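Local coordinates for protein leucine--tRNA ligase (Agrobacterium radiobacter, PDB 5AH5) that probably joins leucine to its cognate tRNA at the expense of ATP, as a class I aminoacyl-tRNA synthetase linked to resistance to toxic moiety 84, at residues K173-G178 with M487-D492; S781-L786 with R807-V812; K19-W24 with M63-G68. One frame throughout, in Å; residues are numbered along the deposited sequence.

Interaction 1 of 3, residues K173-G178 with M487-D492; sequences KGWRSG and MDTFVD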
loop_
_atom_site.group_PDB
_atom_site.type_symbol
_atom_site.label_atom_id
_atom_site.label_comp_id
_atom_site.label_asym_id
_atom_site.label_seq_id
_atom_site.Cartn_x
_atom_site.Cartn_y
_atom_site.Cartn_z
ATOM N N LYS B 173 -16.538 -14.970 -0.088
ATOM C CA LYS B 173 -15.759 -15.879 -0.887
ATOM C C LYS B 173 -14.287 -15.862 -0.513
ATOM O O LYS B 173 -13.776 -14.929 0.085
ATOM C CB LYS B 173 -15.916 -15.562 -2.370
ATOM C CG LYS B 173 -17.338 -15.800 -2.873
ATOM C CD LYS B 173 -17.564 -15.098 -4.205
ATOM C CE LYS B 173 -19.041 -14.810 -4.477
ATOM N NZ LYS B 173 -19.174 -13.527 -5.237
ATOM N N GLY B 174 -13.620 -16.947 -0.847
ATOM C CA GLY B 174 -12.199 -17.071 -0.581
ATOM C C GLY B 174 -11.384 -16.170 -1.502
ATOM O O GLY B 174 -11.661 -16.088 -2.703
ATOM N N TRP B 175 -10.393 -15.518 -0.896
ATOM C CA TRP B 175 -9.473 -14.591 -1.553
ATOM C C TRP B 175 -9.010 -14.997 -2.957
ATOM O O TRP B 175 -8.953 -14.189 -3.905
ATOM C CB TRP B 175 -8.257 -14.472 -0.586
ATOM C CG TRP B 175 -7.157 -13.669 -1.035
ATOM C CD1 TRP B 175 -7.225 -12.417 -1.618
ATOM C CD2 TRP B 175 -5.774 -13.991 -0.925
ATOM N NE1 TRP B 175 -5.957 -11.963 -1.896
ATOM C CE2 TRP B 175 -5.046 -12.902 -1.474
ATOM C CE3 TRP B 175 -5.075 -15.076 -0.400
ATOM C CZ2 TRP B 175 -3.662 -12.894 -1.533
ATOM C CZ3 TRP B 175 -3.709 -15.074 -0.456
ATOM C CH2 TRP B 175 -3.005 -13.993 -1.013
ATOM N N ARG B 176 -8.641 -16.253 -3.105
ATOM C CA ARG B 176 -8.111 -16.718 -4.371
ATOM C C ARG B 176 -9.106 -17.632 -5.115
ATOM O O ARG B 176 -9.084 -17.669 -6.327
ATOM C CB ARG B 176 -6.801 -17.504 -4.166
ATOM C CG ARG B 176 -5.709 -16.773 -3.410
ATOM C CD ARG B 176 -5.190 -15.557 -4.153
ATOM N NE ARG B 176 -4.492 -15.897 -5.398
ATOM C CZ ARG B 176 -3.703 -15.042 -6.044
ATOM N NH1 ARG B 176 -3.542 -13.786 -5.581
ATOM N NH2 ARG B 176 -3.077 -15.409 -7.172
ATOM N N SER B 177 -9.872 -18.444 -4.393
ATOM C CA SER B 177 -10.720 -19.443 -5.045
ATOM C C SER B 177 -11.999 -18.822 -5.662
ATOM O O SER B 177 -12.478 -19.280 -6.695
ATOM C CB SER B 177 -11.142 -20.462 -4.018
ATOM O OG SER B 177 -11.870 -19.864 -2.976
ATOM N N GLY B 178 -12.517 -17.798 -4.989
ATOM C CA GLY B 178 -13.802 -17.231 -5.332
ATOM C C GLY B 178 -14.935 -18.171 -4.903
ATOM O O GLY B 178 -16.061 -17.938 -5.292
ATOM N N MET B 487 2.555 -21.141 7.862
ATOM C CA MET B 487 2.130 -19.775 8.082
ATOM C C MET B 487 1.527 -19.178 6.803
ATOM O O MET B 487 2.038 -19.317 5.693
ATOM C CB MET B 487 3.308 -18.932 8.574
ATOM C CG MET B 487 3.895 -19.415 9.885
ATOM S SD MET B 487 5.144 -18.296 10.506
ATOM C CE MET B 487 6.227 -19.363 11.490
ATOM N N ASP B 488 0.443 -18.470 6.964
ATOM C CA ASP B 488 -0.083 -17.671 5.822
ATOM C C ASP B 488 0.931 -16.666 5.216
ATOM O O ASP B 488 1.739 -16.118 5.946
ATOM C CB ASP B 488 -1.315 -16.934 6.237
ATOM C CG ASP B 488 -2.087 -16.388 5.008
ATOM O OD1 ASP B 488 -2.715 -17.203 4.226
ATOM O OD2 ASP B 488 -2.025 -15.130 4.843
ATOM N N THR B 489 0.903 -16.523 3.889
ATOM C CA THR B 489 1.712 -15.548 3.128
ATOM C C THR B 489 1.713 -14.107 3.716
ATOM O O THR B 489 2.731 -13.434 3.679
ATOM C CB THR B 489 1.317 -15.499 1.649
ATOM O OG1 THR B 489 2.157 -14.577 0.962
ATOM C CG2 THR B 489 -0.144 -15.107 1.404
ATOM N N PHE B 490 0.621 -13.690 4.352
ATOM C CA PHE B 490 0.590 -12.365 4.944
ATOM C C PHE B 490 1.386 -12.210 6.234
ATOM O O PHE B 490 1.696 -11.066 6.652
ATOM C CB PHE B 490 -0.838 -11.836 5.076
ATOM C CG PHE B 490 -1.471 -11.569 3.746
ATOM C CD1 PHE B 490 -1.144 -10.396 3.036
ATOM C CD2 PHE B 490 -2.397 -12.445 3.200
ATOM C CE1 PHE B 490 -1.771 -10.109 1.846
ATOM C CE2 PHE B 490 -2.983 -12.194 1.970
ATOM C CZ PHE B 490 -2.653 -11.018 1.282
ATOM N N VAL B 491 1.824 -13.329 6.802
ATOM C CA VAL B 491 2.815 -13.268 7.889
ATOM C C VAL B 491 4.122 -12.859 7.267
ATOM O O VAL B 491 4.709 -11.933 7.746
ATOM C CB VAL B 491 2.973 -14.609 8.718
ATOM C CG1 VAL B 491 4.005 -14.450 9.846
ATOM C CG2 VAL B 491 1.642 -14.958 9.361
ATOM N N ASP B 492 4.549 -13.494 6.169
ATOM C CA ASP B 492 5.814 -13.166 5.551
ATOM C C ASP B 492 5.875 -11.636 5.231
ATOM O O ASP B 492 6.845 -10.942 5.514
ATOM C CB ASP B 492 6.007 -13.877 4.232
ATOM C CG ASP B 492 5.846 -15.450 4.296
ATOM O OD1 ASP B 492 5.385 -16.049 5.296
ATOM O OD2 ASP B 492 6.137 -16.037 3.251
#
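Trp-175 brings the six-membered part of its indole up to the ring of Phe-490 at a slant. CH2 of Trp-175 comes to 3.5 Å from CE2 of Phe-490, which lies over one face of the indole, offset toward its rim. The ring planes are inclined by 53°, so the pair is neither a parallel stack nor a T-shaped one. On the opposite face the aliphatic CD of Arg-176 sits over the indole, 3.6 Å above its plane. Thr-489 adds its methyl: CG2 is 3.9 Å from Trp-175 CH2, and the side chains cross at about a right angle. With CG of Trp-175 anti to the backbone N (chi1 176°), the indole extends across to 487-492.

Asp-488 sets the partner in place. At the N-cap of the short, weakly bonded helix 489-492, its OD2 accepts a hydrogen bond from Phe-490 N (3.1 Å), a capping bond. The N-H meets OD2 from above the carboxylate plane. OD1 of Asp-488 is held by Arg-419 and Gln-168.

The side chain of Phe-490 lies about 4 Å from the bound leucyl-sulfamoyl adenosine. The contact is apolar, and Trp-175 probably acts as a second-shell support for Phe-490.

Interaction 2 of 3, residues S781-L786 with R807-V812; sequences STVLAL and RIINLV. With nucleotides of chain D.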
loop_
_atom_site.group_PDB
_atom_site.type_symbol
_atom_site.label_atom_id
_atom_site.label_comp_id
_atom_site.label_asym_id
_atom_site.label_seq_id
_atom_site.Cartn_x
_atom_site.Cartn_y
_atom_site.Cartn_z
ATOM N N SER B 781 0.181 52.999 -11.436
ATOM C CA SER B 781 0.094 54.075 -12.425
ATOM C C SER B 781 0.095 53.494 -13.886
ATOM O O SER B 781 -0.708 53.901 -14.727
ATOM C CB SER B 781 1.241 55.072 -12.167
ATOM O OG SER B 781 1.573 55.682 -13.350
ATOM N N THR B 782 0.911 52.477 -14.145
ATOM C CA THR B 782 0.906 51.817 -15.454
ATOM C C THR B 782 -0.423 51.101 -15.762
ATOM O O THR B 782 -0.943 51.202 -16.895
ATOM C CB THR B 782 2.092 50.839 -15.585
ATOM O OG1 THR B 782 3.280 51.583 -15.335
ATOM C CG2 THR B 782 2.173 50.193 -17.015
ATOM N N VAL B 783 -0.981 50.449 -14.762
ATOM C CA VAL B 783 -2.272 49.736 -14.870
ATOM C C VAL B 783 -3.423 50.729 -15.160
ATOM O O VAL B 783 -4.268 50.472 -16.007
ATOM C CB VAL B 783 -2.637 48.888 -13.610
ATOM C CG1 VAL B 783 -3.948 48.153 -13.804
ATOM C CG2 VAL B 783 -1.582 47.840 -13.322
ATOM N N LEU B 784 -3.442 51.854 -14.465
ATOM C CA LEU B 784 -4.542 52.826 -14.578
ATOM C C LEU B 784 -4.515 53.494 -15.916
ATOM O O LEU B 784 -5.540 53.912 -16.376
ATOM C CB LEU B 784 -4.552 53.874 -13.459
ATOM C CG LEU B 784 -4.771 53.259 -12.079
ATOM C CD1 LEU B 784 -4.562 54.304 -10.985
ATOM C CD2 LEU B 784 -6.119 52.606 -12.016
ATOM N N ALA B 785 -3.359 53.512 -16.542
ATOM C CA ALA B 785 -3.198 54.000 -17.885
ATOM C C ALA B 785 -3.615 53.073 -18.999
ATOM O O ALA B 785 -3.842 53.549 -20.072
ATOM C CB ALA B 785 -1.743 54.414 -18.098
ATOM N N LEU B 786 -3.780 51.775 -18.780
ATOM C CA LEU B 786 -4.245 50.913 -19.846
ATOM C C LEU B 786 -5.613 51.345 -20.383
ATOM O O LEU B 786 -6.490 51.712 -19.604
ATOM C CB LEU B 786 -4.359 49.477 -19.368
ATOM C CG LEU B 786 -3.079 48.871 -18.791
ATOM C CD1 LEU B 786 -3.412 47.523 -18.162
ATOM C CD2 LEU B 786 -2.027 48.746 -19.900
ATOM N N ARG B 807 2.559 38.380 -9.603
ATOM C CA ARG B 807 1.473 37.388 -9.840
ATOM C C ARG B 807 0.236 38.052 -10.411
ATOM O O ARG B 807 -0.193 37.697 -11.507
ATOM C CB ARG B 807 1.076 36.587 -8.592
ATOM C CG ARG B 807 2.247 35.871 -7.895
ATOM C CD ARG B 807 2.397 34.364 -8.140
ATOM N NE ARG B 807 1.156 33.566 -8.118
ATOM C CZ ARG B 807 0.403 33.292 -7.040
ATOM N NH1 ARG B 807 0.694 33.773 -5.823
ATOM N NH2 ARG B 807 -0.680 32.525 -7.181
ATOM N N ILE B 808 -0.346 38.994 -9.677
ATOM C CA ILE B 808 -1.594 39.578 -10.109
ATOM C C ILE B 808 -1.834 40.990 -9.550
ATOM O O ILE B 808 -1.326 41.324 -8.493
ATOM C CB ILE B 808 -2.716 38.642 -9.747
ATOM C CG1 ILE B 808 -3.939 38.966 -10.597
ATOM C CG2 ILE B 808 -3.012 38.694 -8.242
ATOM C CD1 ILE B 808 -4.860 37.814 -10.843
ATOM N N ILE B 809 -2.604 41.799 -10.265
ATOM C CA ILE B 809 -3.190 43.035 -9.654
ATOM C C ILE B 809 -4.687 43.076 -9.883
ATOM O O ILE B 809 -5.153 42.977 -11.025
ATOM C CB ILE B 809 -2.487 44.345 -10.088
ATOM C CG1 ILE B 809 -3.051 45.525 -9.288
ATOM C CG2 ILE B 809 -2.572 44.574 -11.596
ATOM C CD1 ILE B 809 -2.178 46.723 -9.307
ATOM N N ASN B 810 -5.439 43.120 -8.783
ATOM C CA ASN B 810 -6.870 43.296 -8.819
ATOM C C ASN B 810 -7.241 44.722 -8.323
ATOM O O ASN B 810 -6.933 45.094 -7.195
ATOM C CB ASN B 810 -7.554 42.280 -7.957
ATOM C CG ASN B 810 -9.025 42.346 -8.040
ATOM O OD1 ASN B 810 -9.599 42.691 -9.059
ATOM N ND2 ASN B 810 -9.681 42.048 -6.914
ATOM N N LEU B 811 -7.853 45.497 -9.196
ATOM C CA LEU B 811 -8.365 46.844 -8.845
ATOM C C LEU B 811 -9.793 46.761 -8.285
ATOM O O LEU B 811 -10.667 46.151 -8.912
ATOM C CB LEU B 811 -8.369 47.700 -10.076
ATOM C CG LEU B 811 -7.063 47.800 -10.848
ATOM C CD1 LEU B 811 -7.245 48.581 -12.152
ATOM C CD2 LEU B 811 -5.987 48.396 -9.986
ATOM N N VAL B 812 -10.004 47.281 -7.083
ATOM C CA VAL B 812 -11.343 47.245 -6.432
ATOM C C VAL B 812 -12.050 48.574 -6.704
ATOM O O VAL B 812 -11.510 49.637 -6.350
ATOM C CB VAL B 812 -11.214 47.039 -4.941
ATOM C CG1 VAL B 812 -12.597 47.060 -4.286
ATOM C CG2 VAL B 812 -10.555 45.685 -4.643
ATOM P P C D 64 -12.910 41.106 1.330
ATOM O OP1 C D 64 -12.004 42.011 2.050
ATOM O OP2 C D 64 -14.377 41.181 1.441
ATOM O "O5'" C D 64 -12.579 41.312 -0.210
ATOM C "C5'" C D 64 -13.175 42.363 -0.967
ATOM C "C4'" C D 64 -12.595 42.345 -2.357
ATOM O "O4'" C D 64 -11.169 42.639 -2.328
ATOM C "C3'" C D 64 -12.681 41.015 -3.067
ATOM O "O3'" C D 64 -13.973 40.827 -3.627
ATOM C "C2'" C D 64 -11.605 41.174 -4.132
ATOM O "O2'" C D 64 -12.065 41.978 -5.184
ATOM C "C1'" C D 64 -10.515 41.911 -3.367
ATOM N N1 C D 64 -9.500 41.020 -2.773
ATOM C C2 C D 64 -8.500 40.471 -3.594
ATOM O O2 C D 64 -8.517 40.709 -4.809
ATOM N N3 C D 64 -7.582 39.634 -3.047
ATOM C C4 C D 64 -7.600 39.389 -1.732
ATOM N N4 C D 64 -6.652 38.591 -1.228
ATOM C C5 C D 64 -8.589 39.954 -0.872
ATOM C C6 C D 64 -9.525 40.735 -1.434
ATOM P P C D 17 -1.573 23.557 -2.334
ATOM O OP1 C D 17 -1.637 22.377 -1.437
ATOM O OP2 C D 17 -2.409 23.574 -3.568
ATOM O "O5'" C D 17 -1.934 24.876 -1.508
ATOM C "C5'" C D 17 -1.026 25.476 -0.550
ATOM C "C4'" C D 17 -1.160 26.990 -0.518
ATOM O "O4'" C D 17 -0.108 27.609 -1.292
ATOM C "C3'" C D 17 -2.439 27.598 -1.094
ATOM O "O3'" C D 17 -3.475 27.496 -0.103
ATOM C "C2'" C D 17 -2.001 28.991 -1.613
ATOM O "O2'" C D 17 -2.436 30.152 -0.933
ATOM C "C1'" C D 17 -0.470 28.953 -1.503
ATOM N N1 C D 17 0.288 29.504 -2.657
ATOM C C2 C D 17 0.201 28.892 -3.921
ATOM O O2 C D 17 -0.515 27.889 -4.061
ATOM N N3 C D 17 0.903 29.415 -4.957
ATOM C C4 C D 17 1.662 30.500 -4.772
ATOM N N4 C D 17 2.335 30.980 -5.820
ATOM C C5 C D 17 1.765 31.141 -3.500
ATOM C C6 C D 17 1.066 30.616 -2.482
ATOM P P G D 19 -4.722 29.632 -6.900
ATOM O OP1 G D 19 -5.219 28.697 -7.910
ATOM O OP2 G D 19 -3.376 29.607 -6.354
ATOM O "O5'" G D 19 -4.866 31.097 -7.547
ATOM C "C5'" G D 19 -5.962 31.423 -8.447
ATOM C "C4'" G D 19 -5.706 32.765 -9.107
ATOM O "O4'" G D 19 -5.772 33.796 -8.088
ATOM C "C3'" G D 19 -4.314 32.896 -9.737
ATOM O "O3'" G D 19 -4.258 33.618 -10.925
ATOM C "C2'" G D 19 -3.527 33.661 -8.694
ATOM O "O2'" G D 19 -2.372 34.339 -9.114
ATOM C "C1'" G D 19 -4.604 34.595 -8.166
ATOM N N9 G D 19 -4.361 35.167 -6.849
ATOM C C8 G D 19 -3.493 34.729 -5.877
ATOM N N7 G D 19 -3.547 35.442 -4.785
ATOM C C5 G D 19 -4.525 36.393 -5.042
ATOM C C6 G D 19 -5.036 37.435 -4.223
ATOM O O6 G D 19 -4.738 37.717 -3.057
ATOM N N1 G D 19 -6.012 38.171 -4.883
ATOM C C2 G D 19 -6.456 37.931 -6.160
ATOM N N2 G D 19 -7.425 38.748 -6.621
ATOM N N3 G D 19 -5.984 36.968 -6.934
ATOM C C4 G D 19 -5.036 36.238 -6.312
#
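C17 of chain D places its amino N4 over the centre of one face of the Arg-807 guanidinium, 3.2 Å above the plane. Arg-807 NH2 is 3.1 Å from O2' of G19 of chain D, which approaches obliquely. The arginine chain bends at chi2 and chi3 to bring the group there. Arg-807 and Ile-808 form a classic beta bulge opposite Val-804. The amide of Asn-810 is the other flat group at the RNA. Its ND2 donates to both O2 (2.8 Å) and O2' (2.9 Å) of C64 of chain D. The bond to base O2 is fairly straight (159°); the bond to O2' is more bent. Asn-810 OD1 is taken by Gly-762 N, which helps fix the amide rotation. C64 and G19 of chain D face each other as a Watson-Crick pair, and Ile-808 CG2 lies over a face of G19.

The helix side is apolar. Val-783 CG2 meets Ile-809 CG2 tip to tip at 3.8 Å. Val-783 CG1 slides past Leu-811 and lies 3.7 Å from its CD1. CG1 of Val-783 lies anti to the backbone N (chi1 -178°) and CG2 anti to the carbonyl carbon, which turns one methyl to each strand residue. Leu-784 CD2 reaches the same Leu-811 methyl more loosely. Helix and strand axes are 10.7 Å apart and cross at -65°.

The strand has two chemistries. Ile-809 and Leu-811 seal a hydrophobic core under the helix. Ile-808 and Asn-810 dock on the G-C pair, a minor-groove-type contact that by itself would not tell C from U.

Interaction 3 of 3, residues K19-W24 with M63-G68; sequences KRIFDW and MQIARG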
loop_
_atom_site.group_PDB
_atom_site.type_symbol
_atom_site.label_atom_id
_atom_site.label_comp_id
_atom_site.label_asym_id
_atom_site.label_seq_id
_atom_site.Cartn_x
_atom_site.Cartn_y
_atom_site.Cartn_z
ATOM N N LYS B 19 29.270 1.085 -11.834
ATOM C CA LYS B 19 29.504 2.211 -10.890
ATOM C C LYS B 19 28.816 2.046 -9.576
ATOM O O LYS B 19 29.023 2.860 -8.703
ATOM C CB LYS B 19 29.087 3.567 -11.497
ATOM C CG LYS B 19 30.038 4.066 -12.564
ATOM C CD LYS B 19 31.225 4.833 -11.980
ATOM C CE LYS B 19 32.338 5.033 -13.014
ATOM N NZ LYS B 19 32.769 3.763 -13.655
ATOM N N ARG B 20 28.014 0.996 -9.388
ATOM C CA ARG B 20 27.319 0.785 -8.094
ATOM C C ARG B 20 26.379 1.891 -7.703
ATOM O O ARG B 20 26.061 2.067 -6.511
ATOM C CB ARG B 20 28.289 0.485 -6.909
ATOM C CG ARG B 20 29.451 -0.464 -7.214
ATOM C CD ARG B 20 28.968 -1.801 -7.828
ATOM N NE ARG B 20 28.169 -2.559 -6.898
ATOM C CZ ARG B 20 27.200 -3.439 -7.182
ATOM N NH1 ARG B 20 26.799 -3.763 -8.413
ATOM N NH2 ARG B 20 26.616 -4.018 -6.158
ATOM N N ILE B 21 25.821 2.565 -8.698
ATOM C CA ILE B 21 24.896 3.690 -8.472
ATOM C C ILE B 21 23.780 3.300 -7.539
ATOM O O ILE B 21 23.486 4.017 -6.613
ATOM C CB ILE B 21 24.257 4.253 -9.820
ATOM C CG1 ILE B 21 25.286 4.851 -10.770
ATOM C CG2 ILE B 21 23.243 5.344 -9.548
ATOM C CD1 ILE B 21 26.344 5.670 -10.106
ATOM N N PHE B 22 23.193 2.126 -7.727
ATOM C CA PHE B 22 21.998 1.693 -6.955
ATOM C C PHE B 22 22.233 0.798 -5.709
ATOM O O PHE B 22 21.313 0.483 -5.003
ATOM C CB PHE B 22 21.056 1.002 -7.945
ATOM C CG PHE B 22 20.664 1.930 -9.060
ATOM C CD1 PHE B 22 19.934 3.044 -8.763
ATOM C CD2 PHE B 22 21.151 1.762 -10.327
ATOM C CE1 PHE B 22 19.629 3.982 -9.770
ATOM C CE2 PHE B 22 20.832 2.662 -11.353
ATOM C CZ PHE B 22 20.099 3.791 -11.064
ATOM N N ASP B 23 23.480 0.542 -5.363
ATOM C CA ASP B 23 23.812 -0.214 -4.180
ATOM C C ASP B 23 23.674 0.592 -2.933
ATOM O O ASP B 23 24.310 1.601 -2.824
ATOM C CB ASP B 23 25.219 -0.755 -4.355
ATOM C CG ASP B 23 25.669 -1.638 -3.207
ATOM O OD1 ASP B 23 24.889 -2.464 -2.694
ATOM O OD2 ASP B 23 26.850 -1.499 -2.861
ATOM N N TRP B 24 22.807 0.174 -1.990
ATOM C CA TRP B 24 22.583 0.966 -0.821
ATOM C C TRP B 24 23.780 0.836 0.134
ATOM O O TRP B 24 24.176 -0.284 0.505
ATOM C CB TRP B 24 21.323 0.546 -0.069
ATOM C CG TRP B 24 21.113 1.245 1.188
ATOM C CD1 TRP B 24 21.026 2.597 1.355
ATOM C CD2 TRP B 24 20.879 0.658 2.490
ATOM N NE1 TRP B 24 20.745 2.895 2.674
ATOM C CE2 TRP B 24 20.671 1.734 3.395
ATOM C CE3 TRP B 24 20.887 -0.680 2.992
ATOM C CZ2 TRP B 24 20.442 1.534 4.767
ATOM C CZ3 TRP B 24 20.628 -0.888 4.330
ATOM C CH2 TRP B 24 20.400 0.214 5.221
ATOM N N MET B 63 16.028 10.201 -8.832
ATOM C CA MET B 63 16.071 11.603 -8.542
ATOM C C MET B 63 16.674 11.783 -7.150
ATOM O O MET B 63 17.482 12.687 -6.956
ATOM C CB MET B 63 14.687 12.263 -8.573
ATOM C CG MET B 63 14.874 13.761 -8.576
ATOM S SD MET B 63 13.347 14.616 -8.496
ATOM C CE MET B 63 12.607 14.437 -6.891
ATOM N N GLN B 64 16.228 10.988 -6.181
ATOM C CA GLN B 64 16.664 11.195 -4.807
ATOM C C GLN B 64 18.127 10.870 -4.678
ATOM O O GLN B 64 18.840 11.560 -3.980
ATOM C CB GLN B 64 15.861 10.431 -3.785
ATOM C CG GLN B 64 14.407 10.766 -3.728
ATOM C CD GLN B 64 14.173 12.185 -3.236
ATOM O OE1 GLN B 64 14.527 13.130 -3.918
ATOM N NE2 GLN B 64 13.552 12.323 -2.098
ATOM N N ILE B 65 18.597 9.916 -5.440
ATOM C CA ILE B 65 20.022 9.688 -5.512
ATOM C C ILE B 65 20.810 10.890 -6.065
ATOM O O ILE B 65 21.835 11.287 -5.513
ATOM C CB ILE B 65 20.341 8.446 -6.335
ATOM C CG1 ILE B 65 19.858 7.186 -5.574
ATOM C CG2 ILE B 65 21.819 8.392 -6.695
ATOM C CD1 ILE B 65 19.889 5.903 -6.358
ATOM N N ALA B 66 20.388 11.401 -7.200
ATOM C CA ALA B 66 20.976 12.638 -7.744
ATOM C C ALA B 66 20.945 13.800 -6.780
ATOM O O ALA B 66 21.843 14.640 -6.843
ATOM C CB ALA B 66 20.344 13.032 -9.071
ATOM N N ARG B 67 19.949 13.858 -5.901
ATOM C CA ARG B 67 19.839 14.917 -4.927
ATOM C C ARG B 67 20.660 14.709 -3.665
ATOM O O ARG B 67 20.405 15.397 -2.673
ATOM C CB ARG B 67 18.375 15.187 -4.561
ATOM C CG ARG B 67 17.614 15.897 -5.706
ATOM C CD ARG B 67 16.139 15.876 -5.466
ATOM N NE ARG B 67 15.765 16.922 -4.597
ATOM C CZ ARG B 67 14.831 16.911 -3.658
ATOM N NH1 ARG B 67 14.049 15.861 -3.381
ATOM N NH2 ARG B 67 14.635 18.038 -3.014
ATOM N N GLY B 68 21.574 13.725 -3.674
ATOM C CA GLY B 68 22.459 13.462 -2.522
ATOM C C GLY B 68 21.921 12.554 -1.402
ATOM O O GLY B 68 22.659 12.244 -0.445
#
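Phe-22 overlaps the end of Ile-65, its ring atom CD1 lying 3.7 Å from the isoleucine CD1. The side chains cross at about a right angle, and the methyl reaches the ring obliquely. One face of the Phe-22 ring is covered by Ile-21, whose CG2 stands 3.8 Å above the plane. Ile-21 also meets Ile-65 more loosely, with the two CG2 methyls 4.4 Å apart. Ile-65 CD1 reaches the loop because CG1 lies anti to the carbonyl carbon (chi1 -68°) and the chain then runs extended.

Arg-20 has positive phi in a Schellman motif that ends helix 5-19, and a type I turn follows from Arg-20 to Asp-23. Gly-68 is the C-prime residue of a second Schellman motif, which ends helix 48-66. Within that end, Arg-67 NH1 donates a hydrogen bond to Gln-64 OE1 at 2.8 Å, in the carbonyl plane on a lone pair.

Arg-67 also forms a salt bridge to Glu-674 of helix 653-674. Strand 32-37, helix 48-66 and strand 70-72 form a beta-alpha-beta crossover of the Rossmann-like class I catalytic domain. The loop after helix 5-19, through Trp-24, and the end of helix 48-66, through Ile-65, both pack on strand 70-72.

Overall arrangement
From the N terminus, interaction 3 comes first. It closes the loop from the end of helix 5-19, through strand 32-37, to the end of helix 48-66. Interaction 1 follows and spans 308 residues. The intervening chain contains the editing domain; the contact brings the turn after strand 173-174 to the start of helix 489-492. Interaction 2 closes the last and shortest loop, between helix 776-785 and strand 808-813 near the C terminus. The three are in series: none nests in or crosses another. Interactions 1 and 2 are farthest apart, with centres 65 Å from each other on opposite sides of the chain's centre. Interactions 1 and 3 are closer, with nearest atoms about 17 Å apart.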